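Local coordinates for protein carbonic anhydrase (Porphyridium purpureum, PDB 1DDZ) that probably catalyses the reversible, zinc-dependent hydration of carbon dioxide to hydrogencarbonate and a proton, at residues Pro80-Leu85 against Arg332-Gln337; Pro321-Ile326 against Gln337-Pro342; Glu91-Arg96 against Arg350-Gln355; His317-Glu322 against Ala343-Val348. All blocks are in the same frame, centred on the assembly; numbering follows the deposited sequence.

Contact 1: Pro80-Leu85 against Arg332-Gln337; sequences PANQLL and RVPANQ
Pro80, the N-cap residue of the short helix 81-84, lays its ring against the ring of Pro334, which holds the same position before helix 335-338. The two rings cross at about a right angle, Pro80 CB lying 3.8 Å from Pro334 CG. Pro80 CG also lies 3.7 Å from Asn336 OD1. Two residues further on, within the helix, Asn82 answers this approach: its OD1 stands 3.7 Å from Pro334 CG, so each proline ring is flanked by the amide oxygen of an asparagine from the other segment. This reciprocity reflects the architecture of the chain, in which two beta-class carbonic anhydrase units in a single polypeptide face each other around an approximate twofold axis and present the same Pro-Ala-Asn-Gln sequence at the junction. With CG between its backbone N and carbonyl carbon (chi1 71°), the amide of Asn82 folds toward Pro334, and its ND2 also bonds to Leu87 O, just as Asn336 ND2 is tied to Leu341 O. Asn82 ND2 additionally gives a hydrogen bond of 2.9 Å to water 1, which in turn donates to Gln337 OE1 at 3.1 Å. Gln83, bent at its second torsion, brings OE1 to 3.8 Å from Gln337 OE1, the two amide planes being only 25° apart. Its other amide atom, NE2, makes a weak bond to water 2, and Asn336 ND2 donates to the same water at 3.3 Å, giving a second solvent bridge across the junction.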
# COMPACT_ATOMS: atom_id res chain seq x y z
N PRO A 80 -9.82 -9.56 -23.15
CA PRO A 80 -8.85 -8.47 -23.19
C PRO A 80 -9.57 -7.12 -23.42
O PRO A 80 -10.49 -7.02 -24.25
CB PRO A 80 -7.94 -8.87 -24.37
CG PRO A 80 -7.92 -10.36 -24.25
CD PRO A 80 -9.40 -10.66 -24.06
N ALA A 81 -9.11 -6.11 -22.71
CA ALA A 81 -9.66 -4.78 -22.77
C ALA A 81 -9.76 -4.23 -24.18
O ALA A 81 -10.81 -3.69 -24.55
CB ALA A 81 -8.86 -3.86 -21.90
N ASN A 82 -8.69 -4.33 -24.96
CA ASN A 82 -8.68 -3.80 -26.33
C ASN A 82 -9.73 -4.47 -27.18
O ASN A 82 -10.35 -3.83 -28.01
CB ASN A 82 -7.30 -3.94 -26.99
CG ASN A 82 -6.96 -5.38 -27.32
OD1 ASN A 82 -6.69 -6.18 -26.42
ND2 ASN A 82 -7.03 -5.75 -28.60
N GLN A 83 -9.99 -5.74 -26.90
CA GLN A 83 -10.97 -6.53 -27.63
C GLN A 83 -12.38 -5.99 -27.37
O GLN A 83 -13.12 -5.67 -28.30
CB GLN A 83 -10.89 -7.96 -27.15
CG GLN A 83 -11.27 -8.99 -28.16
CD GLN A 83 -10.26 -10.09 -28.23
OE1 GLN A 83 -9.11 -9.85 -28.53
NE2 GLN A 83 -10.69 -11.31 -27.91
N LEU A 84 -12.74 -5.87 -26.11
CA LEU A 84 -14.05 -5.36 -25.74
C LEU A 84 -14.29 -3.97 -26.34
O LEU A 84 -15.41 -3.59 -26.62
CB LEU A 84 -14.19 -5.29 -24.22
CG LEU A 84 -14.29 -6.59 -23.41
CD1 LEU A 84 -13.99 -6.32 -21.94
CD2 LEU A 84 -15.65 -7.20 -23.57
N LEU A 85 -13.23 -3.18 -26.47
CA LEU A 85 -13.38 -1.84 -27.02
C LEU A 85 -13.20 -1.81 -28.55
O LEU A 85 -13.26 -0.75 -29.15
CB LEU A 85 -12.38 -0.87 -26.38
CG LEU A 85 -12.61 -0.49 -24.92
CD1 LEU A 85 -11.52 0.44 -24.42
CD2 LEU A 85 -13.97 0.18 -24.79
N ARG A 332 1.35 -4.50 -25.10
CA ARG A 332 0.99 -4.46 -26.51
C ARG A 332 0.46 -5.80 -27.03
O ARG A 332 0.11 -5.93 -28.20
CB ARG A 332 2.08 -3.86 -27.39
CG ARG A 332 1.53 -3.37 -28.74
CD ARG A 332 2.37 -2.27 -29.33
NE ARG A 332 2.13 -0.96 -28.70
CZ ARG A 332 1.25 -0.03 -29.15
NH1 ARG A 332 0.48 -0.27 -30.21
NH2 ARG A 332 1.24 1.20 -28.63
N VAL A 333 0.41 -6.84 -26.19
CA VAL A 333 -0.19 -8.14 -26.58
C VAL A 333 -0.86 -8.80 -25.39
O VAL A 333 -0.28 -8.83 -24.30
CB VAL A 333 0.82 -9.18 -27.13
CG1 VAL A 333 0.07 -10.32 -27.76
CG2 VAL A 333 1.77 -8.51 -28.15
N PRO A 334 -2.11 -9.26 -25.55
CA PRO A 334 -2.79 -9.92 -24.42
C PRO A 334 -2.02 -11.18 -24.02
O PRO A 334 -1.53 -11.92 -24.88
CB PRO A 334 -4.16 -10.25 -24.99
CG PRO A 334 -4.43 -9.09 -25.88
CD PRO A 334 -3.10 -8.96 -26.62
N ALA A 335 -1.93 -11.42 -22.72
CA ALA A 335 -1.20 -12.57 -22.19
C ALA A 335 -1.61 -13.88 -22.83
O ALA A 335 -0.77 -14.65 -23.32
CB ALA A 335 -1.35 -12.65 -20.68
N ASN A 336 -2.92 -14.14 -22.85
CA ASN A 336 -3.44 -15.37 -23.43
C ASN A 336 -3.02 -15.49 -24.89
O ASN A 336 -2.68 -16.58 -25.34
CB ASN A 336 -4.97 -15.42 -23.30
CG ASN A 336 -5.68 -14.50 -24.28
OD1 ASN A 336 -5.75 -13.31 -24.07
ND2 ASN A 336 -6.16 -15.06 -25.38
N GLN A 337 -2.98 -14.37 -25.61
CA GLN A 337 -2.61 -14.38 -27.02
C GLN A 337 -1.15 -14.76 -27.28
O GLN A 337 -0.86 -15.66 -28.06
CB GLN A 337 -2.87 -13.01 -27.65
CG GLN A 337 -4.26 -12.83 -28.22
CD GLN A 337 -4.54 -11.40 -28.65
OE1 GLN A 337 -5.49 -10.79 -28.19
NE2 GLN A 337 -3.69 -10.86 -29.52
O HOH W 1 -6.64 -8.39 -29.76
O HOH W 2 -7.98 -13.20 -27.33

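Contact 2: Pro321-Ile326 against Gln337-Pro342; sequences PEILWI and QIINLP
Ile339 places CG1 between its backbone N and carbonyl carbon (chi1 56°), while Trp325 swings its indole anti to the backbone N (chi1 -173°), and these two torsions bring the methyl groups of Ile339 against the six-membered part of the ring. The contact packs helix 335-338 and the turn after it on strand 323-328 within a beta-alpha-beta unit that continues into strand 346-351. Two residues earlier in the strand, Ile323 CD1 meets Ile339 CD1 tip to tip at 3.4 Å and Leu341 CD1 in the same manner at 3.5 Å. Both distances are tight, and chi1 of Ile323, 26°, is well away from a staggered value. The helix ends in a Schellman motif with Asn340 (positive phi) as C-prime, Leu341 N bonding to Asn336 O and Asn340 N to Gln337 O at 2.9 Å; this turn brings Leu341 round to the strand. Helix 38-53 covers the outer side, Trp46 touching Ile338 and Ile39 touching Ile339. Against Trp325, Ile339 slides past in the opposite direction, CG2 lying 3.6 Å from CZ3. The side chains of Ile338 and Trp325 cross at about a right angle, Ile338 CG2 resting 3.5 Å from Trp325 CH2.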
# COMPACT_ATOMS: atom_id res chain seq x y z
N PRO A 321 -8.00 -20.87 -14.82
CA PRO A 321 -6.65 -20.62 -15.33
C PRO A 321 -5.58 -21.40 -14.60
O PRO A 321 -5.61 -21.48 -13.38
CB PRO A 321 -6.48 -19.11 -15.12
CG PRO A 321 -7.39 -18.82 -13.95
CD PRO A 321 -8.60 -19.62 -14.31
N GLU A 322 -4.62 -21.92 -15.35
CA GLU A 322 -3.52 -22.67 -14.76
C GLU A 322 -2.24 -21.84 -14.69
O GLU A 322 -1.19 -22.34 -14.27
CB GLU A 322 -3.31 -23.96 -15.53
CG GLU A 322 -4.42 -24.97 -15.28
CD GLU A 322 -4.60 -25.98 -16.41
OE1 GLU A 322 -5.52 -26.82 -16.29
OE2 GLU A 322 -3.85 -25.93 -17.41
N ILE A 323 -2.34 -20.56 -15.04
CA ILE A 323 -1.21 -19.64 -15.01
C ILE A 323 -1.54 -18.24 -14.56
O ILE A 323 -2.58 -17.69 -14.91
CB ILE A 323 -0.51 -19.45 -16.38
CG1 ILE A 323 -1.49 -19.72 -17.51
CG2 ILE A 323 0.69 -20.32 -16.47
CD1 ILE A 323 -0.81 -19.80 -18.85
N LEU A 324 -0.62 -17.66 -13.80
CA LEU A 324 -0.75 -16.30 -13.35
C LEU A 324 0.30 -15.63 -14.23
O LEU A 324 1.45 -16.09 -14.30
CB LEU A 324 -0.31 -16.15 -11.89
CG LEU A 324 -0.69 -14.92 -11.05
CD1 LEU A 324 0.43 -14.61 -10.11
CD2 LEU A 324 -1.08 -13.69 -11.83
N TRP A 325 -0.11 -14.55 -14.88
CA TRP A 325 0.78 -13.78 -15.72
C TRP A 325 0.89 -12.40 -15.09
O TRP A 325 -0.14 -11.77 -14.85
CB TRP A 325 0.19 -13.66 -17.12
CG TRP A 325 1.10 -13.01 -18.11
CD1 TRP A 325 1.35 -11.67 -18.25
CD2 TRP A 325 1.83 -13.67 -19.14
NE1 TRP A 325 2.18 -11.47 -19.33
CE2 TRP A 325 2.48 -12.68 -19.89
CE3 TRP A 325 1.99 -15.02 -19.51
CZ2 TRP A 325 3.29 -12.99 -21.00
CZ3 TRP A 325 2.78 -15.32 -20.61
CH2 TRP A 325 3.42 -14.30 -21.34
N ILE A 326 2.10 -11.96 -14.77
CA ILE A 326 2.35 -10.63 -14.21
C ILE A 326 3.07 -9.84 -15.30
O ILE A 326 4.24 -10.11 -15.61
CB ILE A 326 3.21 -10.70 -12.96
CG1 ILE A 326 2.50 -11.58 -11.93
CG2 ILE A 326 3.50 -9.28 -12.45
CD1 ILE A 326 3.38 -12.10 -10.81
N GLN A 337 -2.98 -14.37 -25.61
CA GLN A 337 -2.61 -14.38 -27.02
C GLN A 337 -1.15 -14.76 -27.28
O GLN A 337 -0.86 -15.66 -28.06
CB GLN A 337 -2.87 -13.01 -27.65
CG GLN A 337 -4.26 -12.83 -28.22
CD GLN A 337 -4.54 -11.40 -28.65
OE1 GLN A 337 -5.49 -10.79 -28.19
NE2 GLN A 337 -3.69 -10.86 -29.52
N ILE A 338 -0.25 -14.09 -26.57
CA ILE A 338 1.17 -14.32 -26.76
C ILE A 338 1.58 -15.77 -26.54
O ILE A 338 2.50 -16.26 -27.20
CB ILE A 338 2.02 -13.29 -25.99
CG1 ILE A 338 3.43 -13.24 -26.58
CG2 ILE A 338 2.03 -13.59 -24.49
CD1 ILE A 338 4.08 -11.89 -26.50
N ILE A 339 0.87 -16.48 -25.67
CA ILE A 339 1.18 -17.88 -25.42
C ILE A 339 0.16 -18.82 -26.03
O ILE A 339 0.05 -19.97 -25.62
CB ILE A 339 1.41 -18.21 -23.94
CG1 ILE A 339 0.20 -17.80 -23.08
CG2 ILE A 339 2.71 -17.56 -23.47
CD1 ILE A 339 0.39 -18.09 -21.58
N ASN A 340 -0.59 -18.31 -26.99
CA ASN A 340 -1.55 -19.12 -27.74
C ASN A 340 -2.61 -19.85 -26.91
O ASN A 340 -2.86 -21.04 -27.14
CB ASN A 340 -0.76 -20.14 -28.56
CG ASN A 340 -1.37 -20.40 -29.92
OD1 ASN A 340 -1.85 -19.48 -30.59
ND2 ASN A 340 -1.30 -21.65 -30.36
N LEU A 341 -3.27 -19.14 -25.99
CA LEU A 341 -4.30 -19.74 -25.14
C LEU A 341 -5.57 -18.93 -25.23
O LEU A 341 -5.54 -17.71 -25.38
CB LEU A 341 -3.89 -19.75 -23.66
CG LEU A 341 -2.77 -20.64 -23.15
CD1 LEU A 341 -2.74 -20.55 -21.63
CD2 LEU A 341 -2.98 -22.08 -23.58
N PRO A 342 -6.71 -19.59 -25.02
CA PRO A 342 -8.04 -18.99 -25.06
C PRO A 342 -8.19 -17.89 -24.03
O PRO A 342 -7.63 -17.95 -22.93
CB PRO A 342 -8.94 -20.17 -24.71
CG PRO A 342 -8.20 -21.32 -25.30
CD PRO A 342 -6.80 -21.04 -24.85

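Contact 3: Glu91-Arg96 against Arg350-Gln355; sequences EVFVHR and RNIANQ
His95 reaches across to Arg350 with the edge of its imidazole. From CB, 4.1 Å from Arg350 O, the side chain leaves anti to its backbone N (chi1 178°), which turns the ring back toward the neighbouring strand. CG draws in to 3.8 Å from the same oxygen, and ND1 donates to it at 2.7 Å, with an N-H...O angle of 154° and the oxygen close to the ring plane. CE1, beyond the nitrogen, is still 3.5 Å from Arg350 O. The histidine proton arrives nearly along the C=O axis, and the same carbonyl takes a weak bond from Arg96 N. A phenylalanine in place of His95 would probably leave Arg350 O with little more than that weak backbone bond and loosen the junction between the strands. Arg96 and Arg350 form an antiparallel hydrogen-bonded pair, the return bond from Arg350 N to Arg96 O being weak as well. Arg350 lays its extended chain over Val94: CB is 3.4 Å from Val94 O, and CD is 4.0 Å from Val94 CB. Past the bridge, Asn351 steadies a type II turn by bonding both ways with Gln355, ND2 donating to the carbonyl O and OD1 accepting from the backbone N. The partner bond from His349 ND1 to Arg96 O repeats the histidine link in the opposite sense, so the edge strands 92-97 and 346-351 meet about the approximate twofold axis of a beta-carbonic anhydrase pair, with Phe93 touching the zinc ligand Asp330.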
# COMPACT_ATOMS: atom_id res chain seq x y z
N GLU A 91 -3.50 -0.29 -27.69
CA GLU A 91 -4.19 0.99 -27.74
C GLU A 91 -4.91 1.27 -26.42
O GLU A 91 -5.46 2.35 -26.21
CB GLU A 91 -5.12 1.09 -28.94
CG GLU A 91 -4.82 2.32 -29.76
CD GLU A 91 -4.66 2.01 -31.23
OE1 GLU A 91 -5.56 2.39 -31.99
OE2 GLU A 91 -3.65 1.39 -31.62
N VAL A 92 -4.84 0.32 -25.51
CA VAL A 92 -5.43 0.47 -24.19
C VAL A 92 -4.38 0.16 -23.14
O VAL A 92 -3.79 -0.90 -23.17
CB VAL A 92 -6.61 -0.48 -23.99
CG1 VAL A 92 -7.28 -0.21 -22.63
CG2 VAL A 92 -7.62 -0.31 -25.11
N PHE A 93 -4.14 1.11 -22.23
CA PHE A 93 -3.18 0.95 -21.13
C PHE A 93 -3.95 0.20 -20.03
O PHE A 93 -4.92 0.72 -19.49
CB PHE A 93 -2.77 2.33 -20.64
CG PHE A 93 -1.51 2.35 -19.86
CD1 PHE A 93 -0.31 1.97 -20.45
CD2 PHE A 93 -1.50 2.78 -18.53
CE1 PHE A 93 0.87 2.03 -19.73
CE2 PHE A 93 -0.32 2.84 -17.81
CZ PHE A 93 0.86 2.47 -18.41
N VAL A 94 -3.49 -0.99 -19.66
CA VAL A 94 -4.21 -1.84 -18.71
C VAL A 94 -3.61 -2.07 -17.33
O VAL A 94 -2.42 -2.32 -17.19
CB VAL A 94 -4.46 -3.24 -19.33
CG1 VAL A 94 -5.27 -4.09 -18.40
CG2 VAL A 94 -5.17 -3.13 -20.68
N HIS A 95 -4.48 -2.00 -16.32
CA HIS A 95 -4.09 -2.28 -14.94
C HIS A 95 -5.10 -3.36 -14.53
O HIS A 95 -6.28 -3.27 -14.87
CB HIS A 95 -4.24 -1.05 -14.05
CG HIS A 95 -3.90 -1.28 -12.61
ND1 HIS A 95 -2.79 -2.00 -12.21
CD2 HIS A 95 -4.50 -0.85 -11.47
CE1 HIS A 95 -2.71 -1.99 -10.89
NE2 HIS A 95 -3.74 -1.30 -10.42
N ARG A 96 -4.61 -4.43 -13.91
CA ARG A 96 -5.48 -5.50 -13.45
C ARG A 96 -5.11 -5.93 -12.06
O ARG A 96 -3.92 -6.10 -11.75
CB ARG A 96 -5.44 -6.71 -14.37
CG ARG A 96 -6.00 -6.44 -15.71
CD ARG A 96 -6.20 -7.70 -16.46
NE ARG A 96 -6.71 -7.41 -17.79
CZ ARG A 96 -7.96 -7.07 -18.08
NH1 ARG A 96 -8.87 -6.98 -17.12
NH2 ARG A 96 -8.29 -6.76 -19.32
N ARG A 350 -1.30 -6.61 -13.98
CA ARG A 350 -0.51 -5.66 -14.74
C ARG A 350 -0.32 -4.39 -13.98
O ARG A 350 -1.28 -3.84 -13.43
CB ARG A 350 -1.17 -5.29 -16.05
CG ARG A 350 -1.14 -6.38 -17.05
CD ARG A 350 -1.62 -5.89 -18.38
NE ARG A 350 -1.60 -6.99 -19.33
CZ ARG A 350 -0.50 -7.51 -19.86
NH1 ARG A 350 0.69 -7.02 -19.54
NH2 ARG A 350 -0.59 -8.54 -20.68
N ASN A 351 0.92 -3.92 -13.97
CA ASN A 351 1.26 -2.68 -13.32
C ASN A 351 2.41 -2.04 -14.13
O ASN A 351 2.81 -2.57 -15.16
CB ASN A 351 1.64 -2.89 -11.83
CG ASN A 351 2.87 -3.76 -11.65
OD1 ASN A 351 3.74 -3.81 -12.52
ND2 ASN A 351 2.96 -4.43 -10.53
N ILE A 352 2.87 -0.88 -13.70
CA ILE A 352 3.94 -0.19 -14.40
C ILE A 352 5.25 -0.89 -14.21
O ILE A 352 5.76 -0.95 -13.08
CB ILE A 352 4.11 1.27 -13.89
CG1 ILE A 352 2.89 2.09 -14.27
CG2 ILE A 352 5.32 1.93 -14.58
CD1 ILE A 352 2.58 2.03 -15.75
N ALA A 353 5.80 -1.37 -15.32
CA ALA A 353 7.09 -2.05 -15.35
C ALA A 353 7.10 -3.42 -14.70
O ALA A 353 8.10 -3.83 -14.11
CB ALA A 353 8.15 -1.15 -14.73
N ASN A 354 5.97 -4.12 -14.78
CA ASN A 354 5.81 -5.46 -14.23
C ASN A 354 6.54 -5.75 -12.93
O ASN A 354 7.25 -6.77 -12.82
CB ASN A 354 6.14 -6.53 -15.29
CG ASN A 354 7.40 -6.21 -16.09
OD1 ASN A 354 7.33 -5.50 -17.09
ND2 ASN A 354 8.54 -6.72 -15.65
N GLN A 355 6.33 -4.87 -11.95
CA GLN A 355 6.96 -4.95 -10.63
C GLN A 355 6.31 -5.98 -9.71
O GLN A 355 5.09 -6.21 -9.76
CB GLN A 355 6.90 -3.60 -9.92
CG GLN A 355 7.66 -2.47 -10.56
CD GLN A 355 9.13 -2.66 -10.46
OE1 GLN A 355 9.72 -3.46 -11.19
NE2 GLN A 355 9.76 -1.89 -9.60

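Contact 4: His317-Glu322 against Ala343-Val348; sequences HTQTPE and AGEVFV
This is a partly buried packing of a loop on a strand entrance: Thr318 and Pro321, in the connection between helix 311-315 and strand 323-328, close over Gly344 and Glu345 where the chain runs into strand 346-351. Thr318 carries its hydroxyl anti to the backbone N (chi1 -180°), which turns OG1 toward the glutamate side chain. OG1 lies only 3.0 Å from Glu345 CG and donates a weak hydrogen bond of 3.4 Å to Glu345 OE2. A valine in place of Thr318 would probably deprive this carboxylate oxygen of the hydroxyl while pressing a methyl against Glu345 CG. The other branch, CG2, faces the backbone at Gly344, whose positive phi would force any side chain against the preceding carbonyl oxygen and, besides, tightly against that methyl. Pro321 packs against the start of the strand, its CB 3.2 Å from Glu345 O and its CG 4.1 Å from Phe347 CB. That glutamate carbonyl also accepts from water 3 at 2.9 Å, and the water takes the N-H of Glu322, linking the two backbones through solvent. Beyond the proline, Phe347 pairs through its backbone with Ile323 and Trp325 of strand 323-328. Its ring packs on helix 361-373, meeting Tyr369 at about 20° between planes, and it touches the zinc ligand Asp76, while Val346 lies against Ala335 and Asn336 of helix 335-338.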
# COMPACT_ATOMS: atom_id res chain seq x y z
N HIS A 317 -17.33 -20.77 -20.68
CA HIS A 317 -17.13 -22.13 -20.20
C HIS A 317 -15.68 -22.43 -19.85
O HIS A 317 -15.43 -23.33 -19.04
CB HIS A 317 -17.60 -23.15 -21.25
CG HIS A 317 -19.09 -23.21 -21.41
ND1 HIS A 317 -19.97 -23.05 -20.36
CD2 HIS A 317 -19.86 -23.42 -22.51
CE1 HIS A 317 -21.21 -23.17 -20.80
NE2 HIS A 317 -21.16 -23.40 -22.10
N THR A 318 -14.75 -21.68 -20.44
CA THR A 318 -13.31 -21.87 -20.22
C THR A 318 -12.94 -22.23 -18.77
O THR A 318 -13.42 -21.61 -17.81
CB THR A 318 -12.46 -20.68 -20.74
OG1 THR A 318 -11.07 -20.93 -20.50
CG2 THR A 318 -12.87 -19.41 -20.07
N GLN A 319 -12.14 -23.27 -18.63
CA GLN A 319 -11.72 -23.76 -17.32
C GLN A 319 -10.83 -22.80 -16.53
O GLN A 319 -10.21 -21.92 -17.12
CB GLN A 319 -11.03 -25.13 -17.47
CG GLN A 319 -9.75 -25.15 -18.33
CD GLN A 319 -9.08 -26.54 -18.42
OE1 GLN A 319 -7.95 -26.66 -18.91
NE2 GLN A 319 -9.77 -27.57 -17.95
N THR A 320 -10.78 -23.00 -15.21
CA THR A 320 -9.97 -22.21 -14.30
C THR A 320 -8.55 -22.08 -14.86
O THR A 320 -7.97 -23.04 -15.35
CB THR A 320 -9.90 -22.88 -12.89
OG1 THR A 320 -11.18 -22.82 -12.26
CG2 THR A 320 -8.88 -22.21 -11.98
N PRO A 321 -8.00 -20.87 -14.82
CA PRO A 321 -6.65 -20.62 -15.33
C PRO A 321 -5.58 -21.40 -14.60
O PRO A 321 -5.61 -21.48 -13.38
CB PRO A 321 -6.48 -19.11 -15.12
CG PRO A 321 -7.39 -18.82 -13.95
CD PRO A 321 -8.60 -19.62 -14.31
N GLU A 322 -4.62 -21.92 -15.35
CA GLU A 322 -3.52 -22.67 -14.76
C GLU A 322 -2.24 -21.84 -14.69
O GLU A 322 -1.19 -22.34 -14.27
CB GLU A 322 -3.31 -23.96 -15.53
CG GLU A 322 -4.42 -24.97 -15.28
CD GLU A 322 -4.60 -25.98 -16.41
OE1 GLU A 322 -5.52 -26.82 -16.29
OE2 GLU A 322 -3.85 -25.93 -17.41
N ALA A 343 -8.95 -16.87 -24.40
CA ALA A 343 -9.21 -15.74 -23.52
C ALA A 343 -9.76 -16.26 -22.20
O ALA A 343 -10.81 -16.91 -22.19
CB ALA A 343 -10.21 -14.79 -24.18
N GLY A 344 -9.04 -16.05 -21.10
CA GLY A 344 -9.54 -16.52 -19.83
C GLY A 344 -8.89 -17.77 -19.27
O GLY A 344 -9.38 -18.36 -18.31
N GLU A 345 -7.81 -18.21 -19.88
CA GLU A 345 -7.14 -19.37 -19.32
C GLU A 345 -5.91 -18.90 -18.58
O GLU A 345 -5.17 -19.70 -18.03
CB GLU A 345 -6.84 -20.40 -20.38
CG GLU A 345 -8.08 -21.17 -20.74
CD GLU A 345 -7.83 -22.33 -21.68
OE1 GLU A 345 -6.65 -22.57 -22.04
OE2 GLU A 345 -8.82 -23.00 -22.05
N VAL A 346 -5.73 -17.59 -18.54
CA VAL A 346 -4.62 -17.00 -17.81
C VAL A 346 -5.12 -15.86 -16.92
O VAL A 346 -5.96 -15.06 -17.33
CB VAL A 346 -3.36 -16.63 -18.72
CG1 VAL A 346 -3.60 -16.95 -20.17
CG2 VAL A 346 -2.91 -15.23 -18.54
N PHE A 347 -4.73 -15.93 -15.65
CA PHE A 347 -5.06 -14.96 -14.61
C PHE A 347 -4.00 -13.88 -14.80
O PHE A 347 -2.82 -14.21 -14.80
CB PHE A 347 -4.89 -15.65 -13.25
CG PHE A 347 -5.64 -15.02 -12.12
CD1 PHE A 347 -7.03 -15.00 -12.11
CD2 PHE A 347 -4.96 -14.45 -11.04
CE1 PHE A 347 -7.73 -14.44 -11.04
CE2 PHE A 347 -5.64 -13.88 -9.96
CZ PHE A 347 -7.03 -13.88 -9.96
N VAL A 348 -4.38 -12.62 -14.90
CA VAL A 348 -3.43 -11.55 -15.17
C VAL A 348 -3.33 -10.38 -14.20
O VAL A 348 -4.33 -9.82 -13.76
CB VAL A 348 -3.69 -10.93 -16.58
CG1 VAL A 348 -2.65 -9.87 -16.91
CG2 VAL A 348 -3.67 -12.00 -17.64
O HOH W 3 -4.40 -22.46 -18.23

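Overall arrangement
Contacts 2 and 4, centres about 7 Å apart, share Pro321 and Glu322 and belong to one beta-alpha-beta unit and the loop leading into it; strands 323-328 and 346-351 are neighbours in the sheet. Contacts 1 and 3, centres about 12 Å apart, join residues about 250 positions distant in sequence: their first segments, 80-85 and 91-96, lie in the first carbonic anhydrase unit, their second in the other. All of contacts 2 and 4 falls in the second unit, between the two segments of contact 3. Helix 335-338 serves contacts 1 and 2, and strand 346-351 serves contacts 3 and 4, centres about 19 Å apart. Contact 3 borders the second unit's zinc site and contact 4 the first's.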